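Local coordinates for protein L-threonine 3-dehydrogenase (Clostridioides difficile, PDB 7OL1) that probably catalyses the NAD-dependent oxidation of the secondary hydroxyl group of L-threonine, acting as an L-threonine dehydrogenase, at residues G192-V197 / D322-D327; I125-D130 / F181-R186; S307-V310 / N314-F317. All blocks are in the same frame, centred on the assembly; numbering follows the deposited sequence.

Contact 1: G192-V197 / D322-D327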
ATOM      1  N   GLY A 192       4.012  -2.827 -20.403  1.00 68.11           N
ATOM      2  CA  GLY A 192       3.199  -2.982 -21.619  1.00 63.36           C
ATOM      3  C   GLY A 192       3.403  -4.358 -22.216  1.00 63.65           C
ATOM      4  O   GLY A 192       4.557  -4.746 -22.452  1.00 65.63           O
ATOM      5  N   LEU A 193       2.318  -5.101 -22.394  1.00 63.33           N
ATOM      6  CA  LEU A 193       2.349  -6.376 -23.129  1.00 57.64           C
ATOM      7  C   LEU A 193       1.728  -6.164 -24.509  1.00 66.18           C
ATOM      8  O   LEU A 193       0.741  -5.346 -24.639  1.00 61.53           O
ATOM      9  CB  LEU A 193       1.602  -7.423 -22.307  1.00 61.38           C
ATOM     10  CG  LEU A 193       2.216  -7.712 -20.943  1.00 60.76           C
ATOM     11  CD1 LEU A 193       1.504  -8.860 -20.246  1.00 63.15           C
ATOM     12  CD2 LEU A 193       3.690  -8.025 -21.081  1.00 67.44           C
ATOM     13  N   ILE A 194       2.346  -6.841 -25.485  1.00 72.87           N
ATOM     14  CA  ILE A 194       1.989  -6.903 -26.933  1.00 78.28           C
ATOM     15  C   ILE A 194       1.551  -8.338 -27.209  1.00 80.24           C
ATOM     16  O   ILE A 194       2.385  -9.259 -26.942  1.00 68.18           O
ATOM     17  CB  ILE A 194       3.200  -6.546 -27.833  1.00 84.71           C
ATOM     18  CG1 ILE A 194       3.977  -5.326 -27.346  1.00 84.95           C
ATOM     19  CG2 ILE A 194       2.789  -6.369 -29.283  1.00 82.68           C
ATOM     20  CD1 ILE A 194       3.197  -4.065 -27.477  1.00 90.39           C
ATOM     21  N   SER A 195       0.322  -8.527 -27.713  1.00 86.80           N
ATOM     22  CA  SER A 195      -0.153  -9.850 -28.207  1.00 94.88           C
ATOM     23  C   SER A 195      -0.911  -9.712 -29.530  1.00 87.66           C
ATOM     24  O   SER A 195      -1.338  -8.593 -29.891  1.00 75.92           O
ATOM     25  CB  SER A 195      -0.973 -10.588 -27.184  1.00 94.21           C
ATOM     26  OG  SER A 195      -2.350 -10.269 -27.302  1.00 87.62           O
ATOM     27  N   TYR A 196      -1.048 -10.847 -30.212  1.00 88.64           N
ATOM     28  CA  TYR A 196      -1.758 -10.978 -31.505  1.00 89.39           C
ATOM     29  C   TYR A 196      -3.140 -11.603 -31.311  1.00 98.99           C
ATOM     30  O   TYR A 196      -3.980 -11.399 -32.196  1.00107.35           O
ATOM     31  CB  TYR A 196      -0.924 -11.811 -32.465  1.00 85.60           C
ATOM     32  CG  TYR A 196      -0.356 -13.098 -31.923  1.00 80.29           C
ATOM     33  CD1 TYR A 196      -1.083 -14.275 -31.969  1.00 78.00           C
ATOM     34  CD2 TYR A 196       0.946 -13.161 -31.460  1.00 76.51           C
ATOM     35  CE1 TYR A 196      -0.543 -15.478 -31.539  1.00 79.60           C
ATOM     36  CE2 TYR A 196       1.500 -14.353 -31.016  1.00 77.50           C
ATOM     37  CZ  TYR A 196       0.756 -15.521 -31.063  1.00 82.51           C
ATOM     38  OH  TYR A 196       1.294 -16.706 -30.639  1.00 86.54           O
ATOM     39  N   VAL A 197      -3.355 -12.326 -30.202  1.00 99.95           N
ATOM     40  CA  VAL A 197      -4.643 -12.994 -29.834  1.00 84.55           C
ATOM     41  C   VAL A 197      -5.667 -11.946 -29.386  1.00 78.83           C
ATOM     42  O   VAL A 197      -6.852 -12.135 -29.684  1.00 89.26           O
ATOM     43  CB  VAL A 197      -4.460 -14.051 -28.726  1.00 88.20           C
ATOM     44  CG1 VAL A 197      -5.785 -14.682 -28.313  1.00 89.32           C
ATOM     45  CG2 VAL A 197      -3.452 -15.127 -29.108  1.00 92.21           C
ATOM     46  N   ASP A 322      12.846  -6.334 -33.017  1.00101.92           N
ATOM     47  CA  ASP A 322      12.841  -6.898 -34.388  1.00111.63           C
ATOM     48  C   ASP A 322      12.028  -8.185 -34.328  1.00101.99           C
ATOM     49  O   ASP A 322      10.912  -8.165 -34.875  1.00101.88           O
ATOM     50  CB  ASP A 322      14.248  -7.060 -34.975  1.00122.59           C
ATOM     51  CG  ASP A 322      14.566  -5.964 -35.976  1.00121.74           C
ATOM     52  OD1 ASP A 322      15.018  -4.882 -35.542  1.00113.01           O
ATOM     53  OD2 ASP A 322      14.295  -6.180 -37.175  1.00132.06           O
ATOM     54  N   LYS A 323      12.542  -9.207 -33.628  1.00 94.83           N
ATOM     55  CA  LYS A 323      11.960 -10.580 -33.599  1.00 93.18           C
ATOM     56  C   LYS A 323      10.443 -10.458 -33.435  1.00 93.16           C
ATOM     57  O   LYS A 323       9.699 -11.087 -34.220  1.00 81.25           O
ATOM     58  CB  LYS A 323      12.558 -11.451 -32.488  1.00 86.96           C
ATOM     59  CG  LYS A 323      13.117 -12.783 -32.976  1.00 95.46           C
ATOM     60  CD  LYS A 323      12.719 -13.990 -32.154  1.00100.53           C
ATOM     61  CE  LYS A 323      12.905 -15.302 -32.895  1.00107.59           C
ATOM     62  NZ  LYS A 323      12.582 -16.461 -32.026  1.00106.85           N
ATOM     63  N   MET A 324      10.011  -9.619 -32.496  1.00 90.68           N
ATOM     64  CA  MET A 324       8.576  -9.334 -32.260  1.00 92.73           C
ATOM     65  C   MET A 324       7.935  -8.839 -33.559  1.00 91.89           C
ATOM     66  O   MET A 324       6.974  -9.486 -34.024  1.00103.24           O
ATOM     67  CB  MET A 324       8.394  -8.278 -31.169  1.00 93.18           C
ATOM     68  CG  MET A 324       6.946  -8.017 -30.833  1.00 86.55           C
ATOM     69  SD  MET A 324       6.776  -7.126 -29.287  1.00 82.36           S
ATOM     70  CE  MET A 324       6.983  -5.436 -29.838  1.00 71.87           C
ATOM     71  N   THR A 325       8.433  -7.738 -34.123  1.00 90.33           N
ATOM     72  CA  THR A 325       7.831  -7.089 -35.320  1.00 95.74           C
ATOM     73  C   THR A 325       7.626  -8.120 -36.444  1.00 93.59           C
ATOM     74  O   THR A 325       6.551  -8.100 -37.072  1.00 95.34           O
ATOM     75  CB  THR A 325       8.666  -5.898 -35.799  1.00102.48           C
ATOM     76  OG1 THR A 325       8.825  -4.978 -34.720  1.00114.08           O
ATOM     77  CG2 THR A 325       8.033  -5.181 -36.973  1.00106.90           C
ATOM     78  N   LYS A 326       8.598  -8.999 -36.701  1.00 98.45           N
ATOM     79  CA  LYS A 326       8.465 -10.027 -37.769  1.00 95.71           C
ATOM     80  C   LYS A 326       7.263 -10.913 -37.415  1.00 92.50           C
ATOM     81  O   LYS A 326       6.296 -10.945 -38.207  1.00 82.70           O
ATOM     82  CB  LYS A 326       9.760 -10.829 -37.952  1.00105.47           C
ATOM     83  CG  LYS A 326       9.965 -11.410 -39.352  1.00118.81           C
ATOM     84  CD  LYS A 326      11.055 -12.476 -39.463  1.00119.37           C
ATOM     85  CE  LYS A 326      12.444 -11.937 -39.194  1.00122.16           C
ATOM     86  NZ  LYS A 326      13.174 -12.800 -38.242  1.00126.18           N
ATOM     87  N   ASP A 327       7.304 -11.537 -36.232  1.00 87.66           N
ATOM     88  CA  ASP A 327       6.288 -12.509 -35.741  1.00 82.79           C
ATOM     89  C   ASP A 327       4.894 -11.874 -35.675  1.00 86.03           C
ATOM     90  O   ASP A 327       3.923 -12.615 -35.886  1.00 84.55           O
ATOM     91  CB  ASP A 327       6.623 -13.058 -34.358  1.00 81.55           C
ATOM     92  CG  ASP A 327       5.955 -14.390 -34.087  1.00 85.19           C
ATOM     93  OD1 ASP A 327       6.361 -15.375 -34.739  1.00 77.42           O
ATOM     94  OD2 ASP A 327       5.032 -14.428 -33.232  1.00 86.59           O
TER

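Contact 2: I125-D130 / F181-R186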
ATOM      1  N   ILE A 125      -7.144 -18.096   1.366  1.00 40.31           N
ATOM      2  CA  ILE A 125      -7.323 -19.466   0.814  1.00 42.61           C
ATOM      3  C   ILE A 125      -5.952 -20.143   0.758  1.00 49.04           C
ATOM      4  O   ILE A 125      -5.825 -21.254   1.282  1.00 58.90           O
ATOM      5  CB  ILE A 125      -8.011 -19.413  -0.556  1.00 44.04           C
ATOM      6  CG1 ILE A 125      -9.489 -19.059  -0.413  1.00 48.38           C
ATOM      7  CG2 ILE A 125      -7.829 -20.729  -1.274  1.00 49.19           C
ATOM      8  CD1 ILE A 125     -10.150 -18.622  -1.689  1.00 52.43           C
ATOM      9  N   ALA A 126      -4.951 -19.485   0.171  1.00 54.69           N
ATOM     10  CA  ALA A 126      -3.587 -20.036  -0.007  1.00 52.65           C
ATOM     11  C   ALA A 126      -2.968 -20.330   1.361  1.00 50.85           C
ATOM     12  O   ALA A 126      -2.348 -21.389   1.527  1.00 54.35           O
ATOM     13  CB  ALA A 126      -2.760 -19.069  -0.785  1.00 58.45           C
ATOM     14  N   LYS A 127      -3.179 -19.447   2.331  1.00 49.64           N
ATOM     15  CA  LYS A 127      -2.751 -19.673   3.737  1.00 52.63           C
ATOM     16  C   LYS A 127      -3.331 -21.004   4.230  1.00 57.39           C
ATOM     17  O   LYS A 127      -2.605 -21.723   4.915  1.00 68.31           O
ATOM     18  CB  LYS A 127      -3.198 -18.519   4.644  1.00 49.87           C
ATOM     19  CG  LYS A 127      -2.707 -18.592   6.086  1.00 49.12           C
ATOM     20  CD  LYS A 127      -3.323 -17.559   7.020  1.00 54.11           C
ATOM     21  CE  LYS A 127      -3.154 -17.929   8.480  1.00 64.16           C
ATOM     22  NZ  LYS A 127      -3.524 -16.837   9.412  1.00 69.83           N
ATOM     23  N   GLU A 128      -4.596 -21.300   3.910  1.00 64.12           N
ATOM     24  CA  GLU A 128      -5.347 -22.434   4.505  1.00 66.83           C
ATOM     25  C   GLU A 128      -4.960 -23.726   3.786  1.00 60.64           C
ATOM     26  O   GLU A 128      -4.901 -24.741   4.459  1.00 64.72           O
ATOM     27  CB  GLU A 128      -6.861 -22.217   4.454  1.00 77.15           C
ATOM     28  CG  GLU A 128      -7.635 -23.105   5.424  1.00 82.01           C
ATOM     29  CD  GLU A 128      -9.129 -22.823   5.538  1.00 96.88           C
ATOM     30  OE1 GLU A 128      -9.563 -21.644   5.349  1.00100.99           O
ATOM     31  OE2 GLU A 128      -9.868 -23.787   5.816  1.00100.31           O
ATOM     32  N   LEU A 129      -4.689 -23.674   2.486  1.00 58.10           N
ATOM     33  CA  LEU A 129      -4.484 -24.868   1.623  1.00 60.70           C
ATOM     34  C   LEU A 129      -3.008 -25.137   1.296  1.00 67.32           C
ATOM     35  O   LEU A 129      -2.771 -26.116   0.587  1.00 68.92           O
ATOM     36  CB  LEU A 129      -5.226 -24.636   0.307  1.00 63.22           C
ATOM     37  CG  LEU A 129      -6.738 -24.458   0.420  1.00 73.63           C
ATOM     38  CD1 LEU A 129      -7.389 -24.714  -0.935  1.00 73.63           C
ATOM     39  CD2 LEU A 129      -7.327 -25.361   1.501  1.00 68.29           C
ATOM     40  N   ASP A 130      -2.060 -24.285   1.698  1.00 68.46           N
ATOM     41  CA  ASP A 130      -0.642 -24.416   1.266  1.00 74.87           C
ATOM     42  C   ASP A 130      -0.535 -24.312  -0.258  1.00 63.78           C
ATOM     43  O   ASP A 130       0.172 -25.119  -0.876  1.00 65.52           O
ATOM     44  CB  ASP A 130      -0.031 -25.736   1.740  1.00 86.71           C
ATOM     45  CG  ASP A 130       1.077 -25.505   2.739  1.00100.48           C
ATOM     46  OD1 ASP A 130       0.747 -25.295   3.932  1.00109.87           O
ATOM     47  OD2 ASP A 130       2.247 -25.485   2.300  1.00114.08           O
ATOM     48  N   PHE A 181       3.169 -15.872   7.599  1.00 55.79           N
ATOM     49  CA  PHE A 181       2.412 -17.166   7.580  1.00 58.46           C
ATOM     50  C   PHE A 181       3.100 -18.224   6.716  1.00 60.43           C
ATOM     51  O   PHE A 181       2.628 -19.368   6.691  1.00 57.21           O
ATOM     52  CB  PHE A 181       0.979 -16.987   7.055  1.00 52.99           C
ATOM     53  CG  PHE A 181       0.157 -16.080   7.927  1.00 56.20           C
ATOM     54  CD1 PHE A 181       0.071 -16.309   9.288  1.00 53.15           C
ATOM     55  CD2 PHE A 181      -0.467 -14.961   7.404  1.00 61.63           C
ATOM     56  CE1 PHE A 181      -0.642 -15.448  10.101  1.00 59.87           C
ATOM     57  CE2 PHE A 181      -1.177 -14.096   8.221  1.00 60.59           C
ATOM     58  CZ  PHE A 181      -1.275 -14.351   9.563  1.00 60.48           C
ATOM     59  N   GLY A 182       4.135 -17.838   5.977  1.00 56.53           N
ATOM     60  CA  GLY A 182       4.887 -18.767   5.122  1.00 53.27           C
ATOM     61  C   GLY A 182       4.152 -19.135   3.846  1.00 56.46           C
ATOM     62  O   GLY A 182       4.563 -20.126   3.211  1.00 58.70           O
ATOM     63  N   VAL A 183       3.168 -18.348   3.414  1.00 50.57           N
ATOM     64  CA  VAL A 183       2.472 -18.627   2.126  1.00 47.69           C
ATOM     65  C   VAL A 183       3.480 -18.430   0.981  1.00 48.87           C
ATOM     66  O   VAL A 183       4.192 -17.408   0.999  1.00 55.00           O
ATOM     67  CB  VAL A 183       1.245 -17.711   1.960  1.00 46.90           C
ATOM     68  CG1 VAL A 183       0.475 -18.032   0.689  1.00 45.79           C
ATOM     69  CG2 VAL A 183       0.328 -17.765   3.174  1.00 48.26           C
ATOM     70  N   ASP A 184       3.515 -19.326  -0.010  1.00 49.49           N
ATOM     71  CA  ASP A 184       4.420 -19.159  -1.177  1.00 48.25           C
ATOM     72  C   ASP A 184       3.761 -18.135  -2.111  1.00 45.28           C
ATOM     73  O   ASP A 184       3.267 -18.526  -3.194  1.00 46.88           O
ATOM     74  CB  ASP A 184       4.874 -20.486  -1.830  1.00 47.52           C
ATOM     75  CG  ASP A 184       5.827 -20.310  -3.018  1.00 56.22           C
ATOM     76  OD1 ASP A 184       6.658 -19.365  -2.972  1.00 62.02           O
ATOM     77  OD2 ASP A 184       5.676 -21.043  -4.047  1.00 60.55           O
ATOM     78  N   THR A 185       3.902 -16.846  -1.781  1.00 44.55           N
ATOM     79  CA  THR A 185       3.534 -15.720  -2.681  1.00 44.43           C
ATOM     80  C   THR A 185       4.727 -15.238  -3.536  1.00 49.91           C
ATOM     81  O   THR A 185       5.896 -15.196  -3.045  1.00 51.13           O
ATOM     82  CB  THR A 185       2.909 -14.602  -1.844  1.00 46.99           C
ATOM     83  OG1 THR A 185       3.925 -13.881  -1.143  1.00 40.98           O
ATOM     84  CG2 THR A 185       1.891 -15.166  -0.876  1.00 46.55           C
ATOM     85  N   ARG A 186       4.429 -14.855  -4.775  1.00 43.24           N
ATOM     86  CA  ARG A 186       5.398 -14.389  -5.786  1.00 43.10           C
ATOM     87  C   ARG A 186       4.700 -13.594  -6.882  1.00 44.59           C
ATOM     88  O   ARG A 186       3.516 -13.867  -7.138  1.00 49.75           O
ATOM     89  CB  ARG A 186       6.047 -15.576  -6.501  1.00 48.26           C
ATOM     90  CG  ARG A 186       6.803 -16.519  -5.574  1.00 47.29           C
ATOM     91  CD  ARG A 186       7.357 -17.666  -6.378  1.00 48.03           C
ATOM     92  NE  ARG A 186       7.791 -18.730  -5.484  1.00 53.56           N
ATOM     93  CZ  ARG A 186       8.687 -19.674  -5.800  1.00 50.47           C
ATOM     94  NH1 ARG A 186       9.253 -19.731  -7.003  1.00 50.43           N
ATOM     95  NH2 ARG A 186       9.002 -20.568  -4.889  1.00 43.95           N
TER

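Contact 3: S307-V310 / N314-F317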
ATOM      1  N   SER A 307      17.577  -7.025 -12.928  1.00 60.53           N
ATOM      2  CA  SER A 307      18.731  -7.778 -12.356  1.00 62.80           C
ATOM      3  C   SER A 307      18.242  -8.737 -11.267  1.00 57.50           C
ATOM      4  O   SER A 307      18.570  -9.941 -11.354  1.00 61.55           O
ATOM      5  CB  SER A 307      19.828  -6.889 -11.801  1.00 69.30           C
ATOM      6  OG  SER A 307      20.330  -6.012 -12.785  1.00 60.26           O
ATOM      7  N   SER A 308      17.505  -8.252 -10.261  1.00 56.21           N
ATOM      8  CA  SER A 308      17.100  -9.139  -9.134  1.00 58.67           C
ATOM      9  C   SER A 308      16.437 -10.378  -9.748  1.00 61.10           C
ATOM     10  O   SER A 308      16.792 -11.517  -9.327  1.00 49.90           O
ATOM     11  CB  SER A 308      16.217  -8.458  -8.140  1.00 56.74           C
ATOM     12  OG  SER A 308      16.748  -7.204  -7.752  1.00 63.94           O
ATOM     13  N   ALA A 309      15.573 -10.160 -10.757  1.00 58.19           N
ATOM     14  CA  ALA A 309      14.812 -11.224 -11.444  1.00 58.40           C
ATOM     15  C   ALA A 309      15.822 -12.198 -12.027  1.00 60.98           C
ATOM     16  O   ALA A 309      15.736 -13.420 -11.688  1.00 56.52           O
ATOM     17  CB  ALA A 309      13.905 -10.666 -12.513  1.00 63.40           C
ATOM     18  N   VAL A 310      16.777 -11.658 -12.801  1.00 62.50           N
ATOM     19  CA  VAL A 310      17.861 -12.471 -13.433  1.00 58.03           C
ATOM     20  C   VAL A 310      18.670 -13.172 -12.345  1.00 52.19           C
ATOM     21  O   VAL A 310      18.870 -14.384 -12.445  1.00 51.21           O
ATOM     22  CB  VAL A 310      18.810 -11.692 -14.348  1.00 62.51           C
ATOM     23  CG1 VAL A 310      19.774 -12.682 -14.985  1.00 70.01           C
ATOM     24  CG2 VAL A 310      18.091 -10.863 -15.418  1.00 60.69           C
ATOM     25  N   ASN A 314      16.488 -16.463 -12.642  1.00 65.47           N
ATOM     26  CA  ASN A 314      17.021 -16.643 -14.010  1.00 64.26           C
ATOM     27  C   ASN A 314      15.957 -16.204 -15.020  1.00 61.54           C
ATOM     28  O   ASN A 314      15.728 -16.908 -16.037  1.00 60.29           O
ATOM     29  CB  ASN A 314      17.503 -18.081 -14.214  1.00 67.09           C
ATOM     30  CG  ASN A 314      18.268 -18.243 -15.510  1.00 73.40           C
ATOM     31  OD1 ASN A 314      18.731 -17.267 -16.109  1.00 77.61           O
ATOM     32  ND2 ASN A 314      18.362 -19.470 -15.979  1.00 77.21           N
ATOM     33  N   PHE A 315      15.338 -15.054 -14.773  1.00 63.03           N
ATOM     34  CA  PHE A 315      14.474 -14.396 -15.784  1.00 61.41           C
ATOM     35  C   PHE A 315      15.230 -14.400 -17.120  1.00 59.32           C
ATOM     36  O   PHE A 315      16.375 -13.946 -17.200  1.00 73.03           O
ATOM     37  CB  PHE A 315      14.051 -13.004 -15.316  1.00 57.01           C
ATOM     38  CG  PHE A 315      13.436 -12.153 -16.395  1.00 51.67           C
ATOM     39  CD1 PHE A 315      12.222 -12.496 -16.965  1.00 56.02           C
ATOM     40  CD2 PHE A 315      14.052 -10.987 -16.813  1.00 49.54           C
ATOM     41  CE1 PHE A 315      11.636 -11.685 -17.929  1.00 62.34           C
ATOM     42  CE2 PHE A 315      13.476 -10.177 -17.784  1.00 58.05           C
ATOM     43  CZ  PHE A 315      12.260 -10.521 -18.335  1.00 68.57           C
ATOM     44  N   LYS A 316      14.594 -14.948 -18.142  1.00 66.35           N
ATOM     45  CA  LYS A 316      15.124 -15.087 -19.515  1.00 66.81           C
ATOM     46  C   LYS A 316      14.127 -14.340 -20.395  1.00 62.03           C
ATOM     47  O   LYS A 316      13.213 -13.768 -19.840  1.00 74.15           O
ATOM     48  CB  LYS A 316      15.328 -16.590 -19.726  1.00 80.56           C
ATOM     49  CG  LYS A 316      15.734 -17.122 -21.107  1.00 93.65           C
ATOM     50  CD  LYS A 316      15.896 -18.651 -21.093  1.00 98.91           C
ATOM     51  CE  LYS A 316      16.058 -19.192 -19.676  1.00104.17           C
ATOM     52  NZ  LYS A 316      16.374 -20.638 -19.617  1.00109.93           N
ATOM     53  N   PHE A 317      14.365 -14.255 -21.696  1.00 75.69           N
ATOM     54  CA  PHE A 317      13.408 -13.711 -22.691  1.00 79.82           C
ATOM     55  C   PHE A 317      14.017 -13.822 -24.095  1.00 79.98           C
ATOM     56  O   PHE A 317      15.245 -13.848 -24.189  1.00 91.47           O
ATOM     57  CB  PHE A 317      13.024 -12.285 -22.313  1.00 68.92           C
ATOM     58  CG  PHE A 317      14.034 -11.238 -22.663  1.00 72.32           C
ATOM     59  CD1 PHE A 317      14.025 -10.653 -23.921  1.00 72.67           C
ATOM     60  CD2 PHE A 317      14.957 -10.803 -21.724  1.00 73.55           C
ATOM     61  CE1 PHE A 317      14.913  -9.631 -24.227  1.00 71.77           C
ATOM     62  CE2 PHE A 317      15.841  -9.781 -22.032  1.00 68.25           C
ATOM     63  CZ  PHE A 317      15.807  -9.189 -23.277  1.00 67.71           C
TER

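Contact 1: G192-V197 / D322-D327
Ile194 carries CG1 anti to its carbonyl carbon, with chi1 at -44°, while the Met324 chain runs out from helix 321-334 fully extended as far as SD and turns only at its last torsion, chi3 84°. That final bend lays CE beside the isoleucine instead of continuing the line of the chain, and the two side chains cross at about a right angle. The sulfur does most of the touching: Met324 SD sits 3.9 Å from Ile194 CB, equally near CG1, and 4.1 Å from Ile194 CG2, so it rests against the root of the isoleucine branch. Met324 CE completes the contact at 3.9 Å from Ile194 CG1. Both residues are buried and the interaction is purely apolar. The backbones stay well apart, Ile194 CA to Met324 CA measuring 8.8 Å, so side chains alone span the gap.

One helical turn further on, Tyr196 and Asp327 approach more loosely. Asp327 OD2 lies 4.2 Å from Tyr196 CE2, obliquely placed, and the ring and carboxylate planes are 66° apart. No hydrogen bond joins the pair. The carboxylate is held by another tyrosine, since Asp327 OD2 bonds to Tyr235 OH; Lys331 contributes only a long, weak ion pair. Tyr235 also touches the side chains of Tyr196 and Met324, and thereby links both halves of the contact.

The pairing places the last helix of the modelled chain against the C-terminal end of strand 184-194 of the main sheet. Ile194 also packs on Ala208 and Val209 of helix 207-217, Met324 meets Tyr212 of that helix and Phe267, and backbone hydrogen bonds tie Ile194 to Met234 and Met236, alongside the parallel strand 232-235.

Contact 2: I125-D130 / F181-R186
Lys127 stretches over one face of the Phe181 ring, with its ammonium group as well as its last methylenes above the aromatic surface. Its NZ is 3.5 Å from the Phe181 ring centroid and 20° off the ring normal, which meets the geometry of a cation-pi interaction. Because the lysine chain is extended throughout, with CG anti to the backbone N (chi1 -175°), its CE also passes over the face and makes a CH-pi contact, 3.8 Å from the same Phe181 centroid. The nitrogen is displaced toward the rim, nearer Phe181 CE1 and CZ.

Val183 divides its two methyls between neighbouring helix residues: CG1 meets Ala126 CB at 3.7 Å, and Val183 CG2 lies 3.7 Å from Lys127 CA. The valine thus fits against the helix backbone, with Val183 CG2 beside CA and CB of Lys127.

Beyond it, Asp184 OD1 receives Arg186 NE at 2.8 Å and also pairs with Arg257. Phe181 packs on Pro108 of the second subunit, at the edge of the subunit interface. Joining the end of helix 108-129 to the turn between helix 162-181 and strand 184-194, the contact belongs to the helices and beta-alpha connections flanking the parallel sheet of the Rossmann-type fold expected for this family.

Contact 3: S307-V310 / N314-F317
Ala309 and Val310 meet Asn314 and Phe315 at the C-cap of helix 307-313, which is closed by a residue in the left-handed (alpha-L) conformation. That residue is Asn314, with positive phi (67°); it turns the chain away from the helix axis and brings Phe315 beside Ala309.

The polar part is all backbone. Asn314 N points between two carbonyls, Ala309 O at 3.3 Å and Val310 O at 3.2 Å. Both hydrogen bonds are weak, with N-H...O angles of 120° and 129° respectively. One amide is therefore shared by the acceptors five and four residues earlier, as the helix comes to its end. Asn314 CA adds a CA-H...O contact to Val310 O.

The apolar part is carried by Phe315. Its CB lies 3.7 Å from Ala309 CB, while the ring, with CG anti to the backbone N, extends onward to Ser242 of helix 236-248 and to Ile262. Phe315, packed on Ala309 at its root, thus links this short helix to helix 236-248. Val310 approaches the ring at its edge, near the ring plane, with CG2 4.3 Å from Phe315 CD2.

In the fold
Along the chain contact 2 closes first; contact 1 then opens at 192-197 and closes at 322-327, with contact 3 nested inside that loop. Contacts 1 and 2 both use strand 184-194 of the main sheet, near its two ends, and lie on opposite sides of the chain's centre, their own centres 34 Å apart. Contact 3 stands 20 Å from contact 1 and 24 Å from contact 2, centre to centre, and no two contacts touch. Helices 307-313 and 321-334 are consecutive: contact 3 shapes the end of the first locally, and contact 1 then sets the second against strand 184-194, whereas contact 2 lies beside the second subunit.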